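Local coordinates for putative acetamidase/formamidase (Yersinia enterocolitica subsp. palearctica serotype O:3, PDB 5UBU), which probably hydrolyses carbon-nitrogen bonds other than peptide bonds in linear amides, at residues 107-112 with 219-224; 149-154 with 233-238; 60-65 with 117-122; 83-88 with 170-175; 194-199 with 318-323. All coordinates share one frame; numbering follows the deposited sequence.

Contact 1 (107-112 with 219-224); sequences ESMLPR and GDAHAC. With NA (sodium ion), chain G; NA (sodium ion), chain H.
Met109, a selenomethionine, sends its end onto the methyl group of Ala221, with CE 3.4 Å from CB of Ala221. The route is extended as far as SE: CG stands anti to the carbonyl carbon, chi2 keeps the chain straight, and a bend at chi3 (69°) then swings CE onto the alanine. Ala221 directs its CB toward strand 101-111, while its neighbours Asp220 and His222 point the opposite way, so the end of strand 214-222 presents an apolar residue to one side and metal ligands to the other. Asp220, with CG anti to the backbone N (chi1 -175°), spreads its carboxylate between two sodium ions. OD1 lies 2.3 Å from the sodium of chain G, to which OD2 adds a longer bond of 2.9 Å; OD2 is itself only 2.2 Å from the sodium of chain H. His222 joins the chain G ion through NE2 at 2.3 Å, and the Asp220 carbonyl oxygen sits 3.9 Å above one face of the imidazole, offset toward the rim. Glu236 completes the protein ligands of the chain G ion, Asp195 and Asn193 those of the chain H ion. Met109 thus packs on a strand of another sheet, whose other side carries a carboxylate-bridged pair of sodium ions.

Contact 2 (149-154 with 233-238); sequences IKLDSE and TAVEFA. With NA (sodium ion), chain G.
The Phe237 ring is approached obliquely by Leu151 CD1, while the other branch, CD2, comes within 4.4 Å of Phe237 CB. Pro111, Ala221 and Tyr166 also touch this aromatic side chain. Glu236 leaves its backbone away from 149-154, and its carboxylate, the second flat group, grips the sodium of chain G with both oxygens: OE1 and OE2 each lie 2.2 Å from the ion. OE1 has a further partner in the backbone N of Ala234, 3.1 Å distant, which arrives from above the carboxylate plane (41° out of it). A second carboxylate, that of Asp152, closes an Asx turn, its OD1 accepting from Glu154 N at 2.9 Å.

Between 149-154 and 233-238 themselves the meeting is wholly apolar. Leu151 and Val235 reach toward each other tip to tip, CD2 of Leu151 standing 4.0 Å from CG1 of Val235. Leu151 can do this because its CG lies between the backbone N and the carbonyl carbon (chi1 51°). Gln305 of a second subunit packs on Val235, which places the contact near a subunit interface.

Val235 and Phe237 thus turn hydrocarbon to 149-154, while Glu236 between them turns to the sodium. The ion probably eases the close approach of the Glu236 and Asp220 carboxylates, and the Ala234 N-H helps fix how the Glu236 carboxylate is turned.

Contact 3 (60-65 with 117-122); sequences TRDAFE and HGICAM
Phe64 and Ile119 join a type I beta turn, Asp62 to Glu65, to strand 117-122, an outer strand of a four-stranded antiparallel sheet within this chain. Apolar packing carries the contact. The far end of the Phe64 ring meets the strand obliquely, CE2 lying 3.6 Å from Ile119 CG2 and CZ 4.2 Å from Ala121 CB; these two residues, spaced two apart, project toward the turn from the same side of the strand. Ile119 also extends its other branch, bringing CD1 to 3.8 Å from OD2 of Asp62.

Hydrogen bonds shape the turn rather than cross the contact. Glu65 N donates to Asp62 O over 3.0 Å, and Asp62 OD1, which accepts from Gly66 N, has a weak additional bond from Phe64 N. Asp62 CG lies between its backbone N and carbonyl carbon (chi1 72°), which turns the carboxylate back over the turn.

A salt bridge links the residue before the turn to its last: Arg61, whose NE also pairs with Glu30, brings NH2 to 3.0 Å from Glu65 OE1, with that oxygen only 4° out of the guanidinium plane.

Contact 4 (83-88 with 170-175); sequences FLNPQN and IGTLSV
Gln87 folds back at chi2 (-66°) and Thr172 sets OG1 between its backbone N and carbonyl carbon (chi1 61°), and these two torsions bring amide and hydroxyl together. Gln87 NE2 donates to Thr172 OG1 over 2.7 Å with an N-H...O angle of 165°, and the acceptor lies essentially in the amide plane. The same nitrogen donates to Asn85 O at 3.0 Å, where it stands above the carbonyl plane. Two bonds therefore fix the rotation of the amide and tie it to its own chain as well as to 170-175. Strands 87-93 and 169-175 both pair antiparallel with strand 214-222 in one mixed sheet, so the Gln87-Thr172 bond links two partners of a shared strand. Gly219 O of that strand is a probable acceptor for the Thr172 hydroxyl, with 2.9 Å between Gly219 O and Thr172 OG1. The threonine methyl does separate work: CG2 packs 3.6 Å from Asn85 ND2, whose hydrogen-bond partner is Ser184 O.

Contact 5 (194-199 with 318-323); sequences MDVPDI and KYTVGA. With NA (sodium ion), chain H.
Thr320 and Val196 meet methyl to methyl, CG2 of Thr320 lying 3.7 Å from CG2 of Val196, with the two side chains crossing at about a right angle. Met194, a selenomethionine, lies obliquely to the same threonine: its CB is 3.9 Å from Thr320 CG2, whereas the end of its chain leads away from strand 319-326. The carbonyl oxygen of Met194 also faces the threonine, 3.4 Å from Thr320 CB, without a hydrogen bond between the two residues. The first torsion of Thr320 (chi1 -57°) sorts its branches, putting CG2 anti to the backbone N and among these partners, while OG1 is hydrogen-bonded to Ser269 OG. Asn313 ND2 supplies the hydrogen bond for Met194 O. After Val196 the chain closes a type I turn, Ile199 N donating to Val196 O at 3.1 Å.

Between the two packing residues, Asp195 chelates the sodium of chain H, unequally: OD1 at 2.3 Å and OD2 at 2.7 Å. A water lies 2.9 Å from the ion, and Asp220 and Asn193 supply its other protein ligands. The loop is thus held against the strand by contacts that need no polar bond across them, and the hydroxyl, carbonyl and carboxylate find their partners on other strands or at the metal.

All five contacts are buried. Contacts 1, 2 and 5 hold ligands of the two sodium ions: contacts 1 and 2 share the ion of chain G, contacts 1 and 5 that of chain H. Contact 4 lies beside this site without supplying a ligand. Strand 214-222 of contact 1 pairs with strands of contacts 2 and 4, and contact 3 joins contact 2 through adjacent strands 117-122 and 145-151. Contacts 2 and 3 sit farthest from the chain's centre, about 15 to 16 Å from it to the centre of each contact. Chemistry differs too: contact 4 alone makes a hydrogen bond between its segments, while the others meet mainly through hydrocarbon.

Contact 1 (107-112 with 219-224)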
# COMPACT_ATOMS: atom_id res chain seq x y z
N GLU B 107 3.67 -22.40 -28.03
CA GLU B 107 4.07 -22.38 -29.44
C GLU B 107 3.24 -21.42 -30.24
O GLU B 107 3.77 -20.63 -31.03
CB GLU B 107 3.90 -23.76 -30.09
CG GLU B 107 4.78 -24.87 -29.54
CD GLU B 107 4.62 -26.15 -30.32
OE1 GLU B 107 5.18 -27.19 -29.90
OE2 GLU B 107 3.92 -26.13 -31.36
N SER B 108 1.92 -21.51 -30.05
CA SER B 108 0.98 -20.70 -30.80
C SER B 108 -0.37 -20.55 -30.10
O SER B 108 -0.74 -21.35 -29.23
CB SER B 108 0.75 -21.34 -32.16
OG SER B 108 0.30 -22.67 -32.02
N MSE B 109 -1.10 -19.51 -30.51
CA MSE B 109 -2.42 -19.20 -29.97
C MSE B 109 -3.25 -18.64 -31.09
O MSE B 109 -2.91 -17.61 -31.66
CB MSE B 109 -2.29 -18.18 -28.84
CG MSE B 109 -1.64 -18.77 -27.60
SE MSE B 109 -1.61 -17.43 -26.17
CE MSE B 109 -3.54 -17.32 -25.81
N LEU B 110 -4.34 -19.33 -31.42
CA LEU B 110 -5.23 -18.88 -32.50
C LEU B 110 -6.64 -18.74 -31.94
O LEU B 110 -6.99 -19.40 -30.96
CB LEU B 110 -5.24 -19.91 -33.64
CG LEU B 110 -3.89 -20.24 -34.29
CD1 LEU B 110 -4.04 -21.37 -35.29
CD2 LEU B 110 -3.27 -19.00 -34.92
N PRO B 111 -7.46 -17.86 -32.55
CA PRO B 111 -8.84 -17.73 -32.06
C PRO B 111 -9.63 -18.96 -32.45
O PRO B 111 -9.42 -19.51 -33.53
CB PRO B 111 -9.36 -16.46 -32.76
CG PRO B 111 -8.45 -16.24 -33.91
CD PRO B 111 -7.13 -16.86 -33.58
N ARG B 112 -10.52 -19.39 -31.57
CA ARG B 112 -11.32 -20.59 -31.78
C ARG B 112 -12.77 -20.24 -32.11
O ARG B 112 -13.32 -19.29 -31.56
CB ARG B 112 -11.24 -21.45 -30.51
CG ARG B 112 -11.78 -22.87 -30.65
CD ARG B 112 -11.36 -23.72 -29.46
NE ARG B 112 -11.91 -23.23 -28.20
CZ ARG B 112 -13.09 -23.58 -27.68
NH1 ARG B 112 -13.88 -24.47 -28.28
NH2 ARG B 112 -13.47 -23.06 -26.51
N GLY B 219 -5.65 -21.23 -19.02
CA GLY B 219 -6.90 -20.58 -19.43
C GLY B 219 -6.79 -19.08 -19.57
O GLY B 219 -5.69 -18.54 -19.53
N ASP B 220 -7.93 -18.43 -19.77
CA ASP B 220 -8.01 -16.98 -19.89
C ASP B 220 -7.06 -16.41 -20.96
O ASP B 220 -6.12 -15.68 -20.66
CB ASP B 220 -7.77 -16.34 -18.51
CG ASP B 220 -7.94 -14.82 -18.49
OD1 ASP B 220 -8.74 -14.24 -19.27
OD2 ASP B 220 -7.28 -14.21 -17.64
N ALA B 221 -7.31 -16.77 -22.21
CA ALA B 221 -6.50 -16.27 -23.31
C ALA B 221 -6.88 -14.82 -23.60
O ALA B 221 -8.06 -14.45 -23.51
CB ALA B 221 -6.71 -17.13 -24.54
N HIS B 222 -5.88 -13.99 -23.91
CA HIS B 222 -6.11 -12.58 -24.25
C HIS B 222 -5.59 -12.31 -25.65
O HIS B 222 -4.50 -12.75 -25.98
CB HIS B 222 -5.39 -11.60 -23.32
CG HIS B 222 -5.85 -11.64 -21.91
ND1 HIS B 222 -5.00 -11.40 -20.86
CD2 HIS B 222 -7.05 -11.93 -21.36
CE1 HIS B 222 -5.67 -11.49 -19.72
NE2 HIS B 222 -6.91 -11.82 -20.00
N ALA B 223 -6.36 -11.59 -26.46
CA ALA B 223 -5.93 -11.25 -27.82
C ALA B 223 -4.91 -10.11 -27.78
O ALA B 223 -4.16 -9.91 -28.72
CB ALA B 223 -7.13 -10.85 -28.67
N CYS B 224 -4.93 -9.37 -26.68
CA CYS B 224 -4.02 -8.25 -26.43
C CYS B 224 -4.25 -7.78 -25.01
O CYS B 224 -5.25 -8.16 -24.41
CB CYS B 224 -4.30 -7.11 -27.42
SG CYS B 224 -6.04 -6.60 -27.48
NA NA G . -8.86 -12.05 -18.73
NA NA H . -7.03 -12.56 -16.17
O HOH W 1 -8.39 -10.34 -14.87

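Contact 2 (149-154 with 233-238)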
# COMPACT_ATOMS: atom_id res chain seq x y z
N ILE B 149 -15.56 -7.55 -29.89
CA ILE B 149 -14.55 -7.21 -30.87
C ILE B 149 -14.26 -8.36 -31.81
O ILE B 149 -13.93 -9.46 -31.38
CB ILE B 149 -13.22 -6.81 -30.18
CG1 ILE B 149 -13.44 -5.78 -29.06
CG2 ILE B 149 -12.19 -6.34 -31.21
CD1 ILE B 149 -14.35 -4.65 -29.45
N LYS B 150 -14.37 -8.09 -33.10
CA LYS B 150 -14.09 -9.08 -34.12
C LYS B 150 -12.58 -9.21 -34.13
O LYS B 150 -11.87 -8.26 -33.83
CB LYS B 150 -14.61 -8.56 -35.46
CG LYS B 150 -14.84 -9.56 -36.58
CD LYS B 150 -15.45 -8.81 -37.79
CE LYS B 150 -16.32 -9.69 -38.69
NZ LYS B 150 -17.59 -10.08 -37.99
N LEU B 151 -12.07 -10.39 -34.44
CA LEU B 151 -10.62 -10.58 -34.46
C LEU B 151 -10.19 -11.73 -35.33
O LEU B 151 -11.00 -12.56 -35.71
CB LEU B 151 -10.06 -10.69 -33.02
CG LEU B 151 -10.66 -11.67 -32.00
CD1 LEU B 151 -10.41 -13.11 -32.38
CD2 LEU B 151 -10.06 -11.42 -30.63
N ASP B 152 -8.91 -11.73 -35.69
CA ASP B 152 -8.31 -12.79 -36.49
C ASP B 152 -6.84 -12.97 -36.05
O ASP B 152 -6.39 -12.28 -35.13
CB ASP B 152 -8.49 -12.54 -38.01
CG ASP B 152 -7.82 -11.26 -38.50
OD1 ASP B 152 -6.80 -10.83 -37.94
OD2 ASP B 152 -8.30 -10.71 -39.51
N SER B 153 -6.12 -13.87 -36.72
CA SER B 153 -4.71 -14.15 -36.38
C SER B 153 -3.73 -12.99 -36.63
O SER B 153 -2.55 -13.10 -36.30
CB SER B 153 -4.23 -15.37 -37.18
OG SER B 153 -4.27 -15.11 -38.58
N GLU B 154 -4.24 -11.89 -37.17
CA GLU B 154 -3.41 -10.75 -37.51
C GLU B 154 -3.78 -9.47 -36.74
O GLU B 154 -2.89 -8.73 -36.31
CB GLU B 154 -3.55 -10.52 -39.02
CG GLU B 154 -2.54 -9.57 -39.65
CD GLU B 154 -2.55 -9.60 -41.18
OE1 GLU B 154 -3.25 -10.46 -41.78
OE2 GLU B 154 -1.84 -8.76 -41.78
N THR B 233 -10.50 -6.01 -17.52
CA THR B 233 -10.41 -7.06 -18.54
C THR B 233 -9.63 -6.62 -19.77
O THR B 233 -9.56 -5.44 -20.10
CB THR B 233 -11.81 -7.51 -19.04
OG1 THR B 233 -12.41 -6.47 -19.83
CG2 THR B 233 -12.73 -7.86 -17.89
N ALA B 234 -9.06 -7.60 -20.45
CA ALA B 234 -8.33 -7.39 -21.68
C ALA B 234 -9.34 -7.79 -22.76
O ALA B 234 -10.54 -7.65 -22.54
CB ALA B 234 -7.11 -8.30 -21.72
N VAL B 235 -8.86 -8.21 -23.93
CA VAL B 235 -9.77 -8.69 -24.97
C VAL B 235 -9.80 -10.20 -24.73
O VAL B 235 -8.94 -10.93 -25.19
CB VAL B 235 -9.33 -8.32 -26.40
CG1 VAL B 235 -10.19 -9.03 -27.44
CG2 VAL B 235 -9.39 -6.81 -26.59
N GLU B 236 -10.81 -10.63 -23.96
CA GLU B 236 -10.98 -12.03 -23.59
C GLU B 236 -11.52 -12.85 -24.75
O GLU B 236 -12.51 -12.45 -25.39
CB GLU B 236 -12.01 -12.12 -22.45
CG GLU B 236 -11.79 -11.18 -21.28
CD GLU B 236 -10.50 -11.43 -20.52
OE1 GLU B 236 -10.06 -10.50 -19.80
OE2 GLU B 236 -9.93 -12.53 -20.65
N PHE B 237 -10.92 -14.01 -25.03
CA PHE B 237 -11.39 -14.86 -26.13
C PHE B 237 -11.11 -16.35 -25.92
O PHE B 237 -10.28 -16.73 -25.10
CB PHE B 237 -10.83 -14.36 -27.49
CG PHE B 237 -9.40 -14.78 -27.77
CD1 PHE B 237 -8.36 -14.38 -26.96
CD2 PHE B 237 -9.09 -15.51 -28.91
CE1 PHE B 237 -7.05 -14.75 -27.25
CE2 PHE B 237 -7.78 -15.87 -29.20
CZ PHE B 237 -6.76 -15.48 -28.37
N ALA B 238 -11.85 -17.17 -26.67
CA ALA B 238 -11.71 -18.61 -26.67
C ALA B 238 -10.59 -18.89 -27.67
O ALA B 238 -10.61 -18.34 -28.78
CB ALA B 238 -13.01 -19.26 -27.09
NA NA G . -8.86 -12.05 -18.73

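Contact 3 (60-65 with 117-122)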
# COMPACT_ATOMS: atom_id res chain seq x y z
N THR B 60 -9.26 -23.61 -25.10
CA THR B 60 -9.66 -22.79 -23.95
C THR B 60 -10.98 -22.05 -24.14
O THR B 60 -11.41 -21.81 -25.26
CB THR B 60 -8.60 -21.71 -23.62
OG1 THR B 60 -8.54 -20.74 -24.67
CG2 THR B 60 -7.23 -22.32 -23.40
N ARG B 61 -11.60 -21.69 -23.02
CA ARG B 61 -12.83 -20.92 -23.00
C ARG B 61 -12.48 -19.52 -22.51
O ARG B 61 -11.50 -19.34 -21.79
CB ARG B 61 -13.88 -21.57 -22.09
CG ARG B 61 -14.49 -22.81 -22.69
CD ARG B 61 -15.59 -23.38 -21.79
NE ARG B 61 -16.27 -24.50 -22.45
CZ ARG B 61 -17.23 -25.24 -21.89
NH1 ARG B 61 -17.77 -26.24 -22.58
NH2 ARG B 61 -17.62 -25.02 -20.64
N ASP B 62 -13.29 -18.53 -22.89
CA ASP B 62 -13.02 -17.15 -22.48
C ASP B 62 -13.23 -16.98 -20.97
O ASP B 62 -13.76 -17.87 -20.31
CB ASP B 62 -13.83 -16.13 -23.32
CG ASP B 62 -15.34 -16.11 -23.00
OD1 ASP B 62 -15.76 -16.58 -21.92
OD2 ASP B 62 -16.12 -15.55 -23.82
N ALA B 63 -12.81 -15.84 -20.45
CA ALA B 63 -12.93 -15.54 -19.02
C ALA B 63 -14.36 -15.60 -18.45
O ALA B 63 -14.52 -15.79 -17.24
CB ALA B 63 -12.34 -14.18 -18.74
N PHE B 64 -15.36 -15.45 -19.31
CA PHE B 64 -16.77 -15.46 -18.87
C PHE B 64 -17.47 -16.79 -19.17
O PHE B 64 -18.66 -16.93 -18.92
CB PHE B 64 -17.52 -14.31 -19.57
CG PHE B 64 -16.74 -13.02 -19.61
CD1 PHE B 64 -16.49 -12.32 -18.42
CD2 PHE B 64 -16.24 -12.51 -20.81
CE1 PHE B 64 -15.76 -11.13 -18.44
CE2 PHE B 64 -15.51 -11.33 -20.82
CZ PHE B 64 -15.27 -10.64 -19.64
N GLU B 65 -16.69 -17.76 -19.66
CA GLU B 65 -17.18 -19.09 -20.04
C GLU B 65 -18.37 -18.97 -21.00
O GLU B 65 -19.39 -19.63 -20.85
CB GLU B 65 -17.49 -19.96 -18.80
CG GLU B 65 -17.55 -21.46 -19.13
CD GLU B 65 -17.66 -22.38 -17.93
OE1 GLU B 65 -17.28 -23.57 -18.07
OE2 GLU B 65 -18.11 -21.93 -16.85
N HIS B 117 -15.00 -13.82 -31.86
CA HIS B 117 -15.06 -12.51 -31.23
C HIS B 117 -14.41 -12.53 -29.85
O HIS B 117 -14.55 -13.50 -29.10
CB HIS B 117 -16.50 -11.99 -31.10
CG HIS B 117 -17.16 -11.68 -32.41
ND1 HIS B 117 -17.89 -12.62 -33.11
CD2 HIS B 117 -17.22 -10.53 -33.14
CE1 HIS B 117 -18.38 -12.07 -34.20
NE2 HIS B 117 -18.00 -10.80 -34.24
N GLY B 118 -13.69 -11.46 -29.55
CA GLY B 118 -13.07 -11.25 -28.25
C GLY B 118 -14.04 -10.36 -27.48
O GLY B 118 -14.94 -9.79 -28.07
N ILE B 119 -13.86 -10.23 -26.17
CA ILE B 119 -14.75 -9.42 -25.34
C ILE B 119 -14.01 -8.62 -24.28
O ILE B 119 -13.20 -9.17 -23.54
CB ILE B 119 -15.74 -10.31 -24.57
CG1 ILE B 119 -16.62 -11.10 -25.55
CG2 ILE B 119 -16.67 -9.47 -23.69
CD1 ILE B 119 -17.45 -12.21 -24.90
N CYS B 120 -14.28 -7.33 -24.21
CA CYS B 120 -13.72 -6.47 -23.18
C CYS B 120 -14.94 -5.99 -22.41
O CYS B 120 -15.97 -5.66 -23.01
CB CYS B 120 -12.95 -5.28 -23.74
SG CYS B 120 -12.29 -4.22 -22.41
N ALA B 121 -14.84 -5.94 -21.09
CA ALA B 121 -15.96 -5.53 -20.26
C ALA B 121 -15.57 -4.75 -19.03
O ALA B 121 -14.48 -4.93 -18.48
CB ALA B 121 -16.76 -6.76 -19.84
N MSE B 122 -16.48 -3.87 -18.62
CA MSE B 122 -16.32 -3.06 -17.43
C MSE B 122 -17.31 -3.64 -16.48
O MSE B 122 -18.50 -3.39 -16.57
CB MSE B 122 -16.61 -1.60 -17.71
CG MSE B 122 -15.36 -0.87 -18.19
SE MSE B 122 -15.92 0.92 -18.86
CE MSE B 122 -16.31 1.79 -17.16

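Contact 4 (83-88 with 170-175)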
# COMPACT_ATOMS: atom_id res chain seq x y z
N PHE B 83 -15.97 -15.72 -9.83
CA PHE B 83 -16.03 -16.82 -10.80
C PHE B 83 -15.82 -16.40 -12.25
O PHE B 83 -16.77 -16.28 -13.03
CB PHE B 83 -17.33 -17.63 -10.65
CG PHE B 83 -17.49 -18.27 -9.30
CD1 PHE B 83 -16.99 -19.54 -9.07
CD2 PHE B 83 -18.15 -17.61 -8.26
CE1 PHE B 83 -17.14 -20.15 -7.82
CE2 PHE B 83 -18.31 -18.21 -7.02
CZ PHE B 83 -17.80 -19.48 -6.80
N LEU B 84 -14.56 -16.16 -12.58
CA LEU B 84 -14.11 -15.84 -13.93
C LEU B 84 -12.92 -16.75 -14.21
O LEU B 84 -12.38 -17.39 -13.30
CB LEU B 84 -13.66 -14.38 -14.05
CG LEU B 84 -14.68 -13.24 -13.96
CD1 LEU B 84 -13.96 -11.91 -14.16
CD2 LEU B 84 -15.80 -13.41 -14.99
N ASN B 85 -12.53 -16.81 -15.47
CA ASN B 85 -11.38 -17.61 -15.90
C ASN B 85 -11.55 -19.12 -15.69
O ASN B 85 -10.85 -19.73 -14.88
CB ASN B 85 -10.09 -17.12 -15.21
CG ASN B 85 -9.85 -15.63 -15.38
OD1 ASN B 85 -10.40 -14.99 -16.28
ND2 ASN B 85 -9.03 -15.07 -14.50
N PRO B 86 -12.50 -19.74 -16.42
CA PRO B 86 -12.67 -21.19 -16.33
C PRO B 86 -11.35 -21.85 -16.76
O PRO B 86 -10.81 -21.50 -17.81
CB PRO B 86 -13.78 -21.47 -17.34
CG PRO B 86 -13.75 -20.31 -18.27
CD PRO B 86 -13.45 -19.16 -17.38
N GLN B 87 -10.86 -22.79 -15.95
CA GLN B 87 -9.57 -23.43 -16.21
C GLN B 87 -9.57 -24.81 -16.84
O GLN B 87 -10.40 -25.65 -16.50
CB GLN B 87 -8.81 -23.58 -14.88
CG GLN B 87 -8.48 -22.26 -14.20
CD GLN B 87 -7.52 -21.43 -15.01
OE1 GLN B 87 -6.41 -21.87 -15.34
NE2 GLN B 87 -7.91 -20.19 -15.29
N ASN B 88 -8.65 -25.01 -17.78
CA ASN B 88 -8.40 -26.33 -18.37
C ASN B 88 -7.42 -26.98 -17.40
O ASN B 88 -6.61 -26.28 -16.78
CB ASN B 88 -7.79 -26.23 -19.77
CG ASN B 88 -8.82 -26.06 -20.84
OD1 ASN B 88 -9.00 -24.98 -21.38
ND2 ASN B 88 -9.55 -27.13 -21.13
N ILE B 170 -1.46 -15.87 -22.49
CA ILE B 170 -2.25 -16.56 -21.48
C ILE B 170 -2.29 -15.74 -20.19
O ILE B 170 -1.26 -15.34 -19.66
CB ILE B 170 -1.67 -17.96 -21.21
CG1 ILE B 170 -1.85 -18.86 -22.45
CG2 ILE B 170 -2.34 -18.62 -20.01
CD1 ILE B 170 -3.29 -19.15 -22.82
N GLY B 171 -3.50 -15.50 -19.70
CA GLY B 171 -3.71 -14.75 -18.48
C GLY B 171 -3.53 -15.61 -17.25
O GLY B 171 -2.95 -15.15 -16.27
N THR B 172 -4.03 -16.84 -17.29
CA THR B 172 -3.92 -17.77 -16.17
C THR B 172 -3.15 -19.04 -16.52
O THR B 172 -3.64 -19.88 -17.25
CB THR B 172 -5.30 -18.22 -15.63
OG1 THR B 172 -6.03 -18.89 -16.66
CG2 THR B 172 -6.11 -17.02 -15.13
N LEU B 173 -1.93 -19.15 -16.00
CA LEU B 173 -1.08 -20.32 -16.20
C LEU B 173 -0.59 -20.68 -14.81
O LEU B 173 0.03 -19.87 -14.13
CB LEU B 173 0.08 -20.00 -17.14
CG LEU B 173 0.99 -21.18 -17.50
CD1 LEU B 173 0.19 -22.27 -18.21
CD2 LEU B 173 2.17 -20.75 -18.35
N SER B 174 -0.87 -21.90 -14.36
CA SER B 174 -0.47 -22.28 -13.01
C SER B 174 -0.33 -23.76 -12.73
O SER B 174 -0.68 -24.60 -13.55
CB SER B 174 -1.52 -21.72 -12.04
OG SER B 174 -2.80 -22.21 -12.35
N VAL B 175 0.22 -24.05 -11.56
CA VAL B 175 0.36 -25.41 -11.05
C VAL B 175 -0.30 -25.42 -9.67
O VAL B 175 -0.46 -24.37 -9.05
CB VAL B 175 1.82 -25.89 -11.01
CG1 VAL B 175 2.34 -26.10 -12.42
CG2 VAL B 175 2.71 -24.93 -10.25

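Contact 5 (194-199 with 318-323)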
# COMPACT_ATOMS: atom_id res chain seq x y z
N MSE B 194 -2.04 -14.13 -13.54
CA MSE B 194 -0.98 -13.13 -13.56
C MSE B 194 -1.22 -12.01 -14.54
O MSE B 194 -0.81 -10.88 -14.30
CB MSE B 194 0.34 -13.81 -13.95
CG MSE B 194 0.75 -14.85 -12.92
SE MSE B 194 2.32 -15.85 -13.55
CE MSE B 194 1.51 -16.88 -15.02
N ASP B 195 -1.87 -12.32 -15.66
CA ASP B 195 -2.15 -11.34 -16.70
C ASP B 195 -0.88 -10.55 -17.08
O ASP B 195 -0.85 -9.33 -17.04
CB ASP B 195 -3.27 -10.39 -16.26
CG ASP B 195 -4.61 -11.09 -16.06
OD1 ASP B 195 -4.86 -12.17 -16.65
OD2 ASP B 195 -5.45 -10.53 -15.32
N VAL B 196 0.17 -11.28 -17.43
CA VAL B 196 1.44 -10.70 -17.86
C VAL B 196 1.48 -10.88 -19.38
O VAL B 196 1.57 -12.02 -19.86
CB VAL B 196 2.65 -11.40 -17.19
CG1 VAL B 196 3.96 -10.91 -17.80
CG2 VAL B 196 2.63 -11.16 -15.69
N PRO B 197 1.40 -9.77 -20.15
CA PRO B 197 1.39 -9.81 -21.63
C PRO B 197 2.48 -10.62 -22.30
O PRO B 197 2.29 -11.10 -23.42
CB PRO B 197 1.55 -8.34 -22.02
CG PRO B 197 1.03 -7.58 -20.87
CD PRO B 197 1.32 -8.39 -19.64
N ASP B 198 3.62 -10.77 -21.63
CA ASP B 198 4.77 -11.50 -22.17
C ASP B 198 4.62 -13.03 -22.23
O ASP B 198 5.37 -13.69 -22.95
CB ASP B 198 6.01 -11.16 -21.35
CG ASP B 198 6.30 -9.68 -21.33
OD1 ASP B 198 6.85 -9.15 -22.32
OD2 ASP B 198 6.02 -9.05 -20.31
N ILE B 199 3.65 -13.57 -21.50
CA ILE B 199 3.41 -15.01 -21.47
C ILE B 199 2.55 -15.45 -22.67
O ILE B 199 1.40 -15.85 -22.53
CB ILE B 199 2.79 -15.42 -20.11
CG1 ILE B 199 3.78 -15.05 -19.00
CG2 ILE B 199 2.48 -16.92 -20.05
CD1 ILE B 199 3.25 -15.28 -17.60
N LYS B 318 -4.59 -9.97 -6.24
CA LYS B 318 -3.18 -9.67 -6.05
C LYS B 318 -2.66 -9.14 -7.37
O LYS B 318 -2.98 -9.67 -8.45
CB LYS B 318 -2.38 -10.90 -5.64
CG LYS B 318 -2.66 -11.37 -4.24
CD LYS B 318 -1.76 -12.50 -3.84
CE LYS B 318 -2.01 -12.86 -2.39
NZ LYS B 318 -1.11 -13.95 -1.91
N TYR B 319 -1.86 -8.09 -7.30
CA TYR B 319 -1.28 -7.50 -8.49
C TYR B 319 -0.07 -8.32 -8.88
O TYR B 319 0.51 -8.99 -8.04
CB TYR B 319 -0.91 -6.04 -8.26
CG TYR B 319 -2.00 -5.21 -7.61
CD1 TYR B 319 -3.31 -5.28 -8.06
CD2 TYR B 319 -1.69 -4.31 -6.60
CE1 TYR B 319 -4.30 -4.51 -7.48
CE2 TYR B 319 -2.68 -3.54 -6.02
CZ TYR B 319 -3.98 -3.64 -6.47
OH TYR B 319 -4.96 -2.88 -5.90
N THR B 320 0.32 -8.25 -10.14
CA THR B 320 1.45 -9.01 -10.64
C THR B 320 2.43 -8.12 -11.40
O THR B 320 2.02 -7.33 -12.24
CB THR B 320 0.97 -10.16 -11.54
OG1 THR B 320 0.07 -11.00 -10.80
CG2 THR B 320 2.15 -10.99 -12.04
N VAL B 321 3.71 -8.29 -11.10
CA VAL B 321 4.79 -7.51 -11.67
C VAL B 321 5.93 -8.42 -12.09
O VAL B 321 6.27 -9.36 -11.37
CB VAL B 321 5.35 -6.52 -10.62
CG1 VAL B 321 6.54 -5.74 -11.17
CG2 VAL B 321 4.25 -5.58 -10.13
N GLY B 322 6.54 -8.14 -13.24
CA GLY B 322 7.66 -8.92 -13.74
C GLY B 322 8.93 -8.08 -13.75
O GLY B 322 8.92 -6.97 -14.28
N ALA B 323 10.01 -8.58 -13.16
CA ALA B 323 11.30 -7.89 -13.14
C ALA B 323 12.20 -8.59 -14.16
O ALA B 323 12.47 -9.77 -14.03
CB ALA B 323 11.93 -7.94 -11.76
NA NA H . -7.03 -12.56 -16.17
O HOH W 1 -8.39 -10.34 -14.87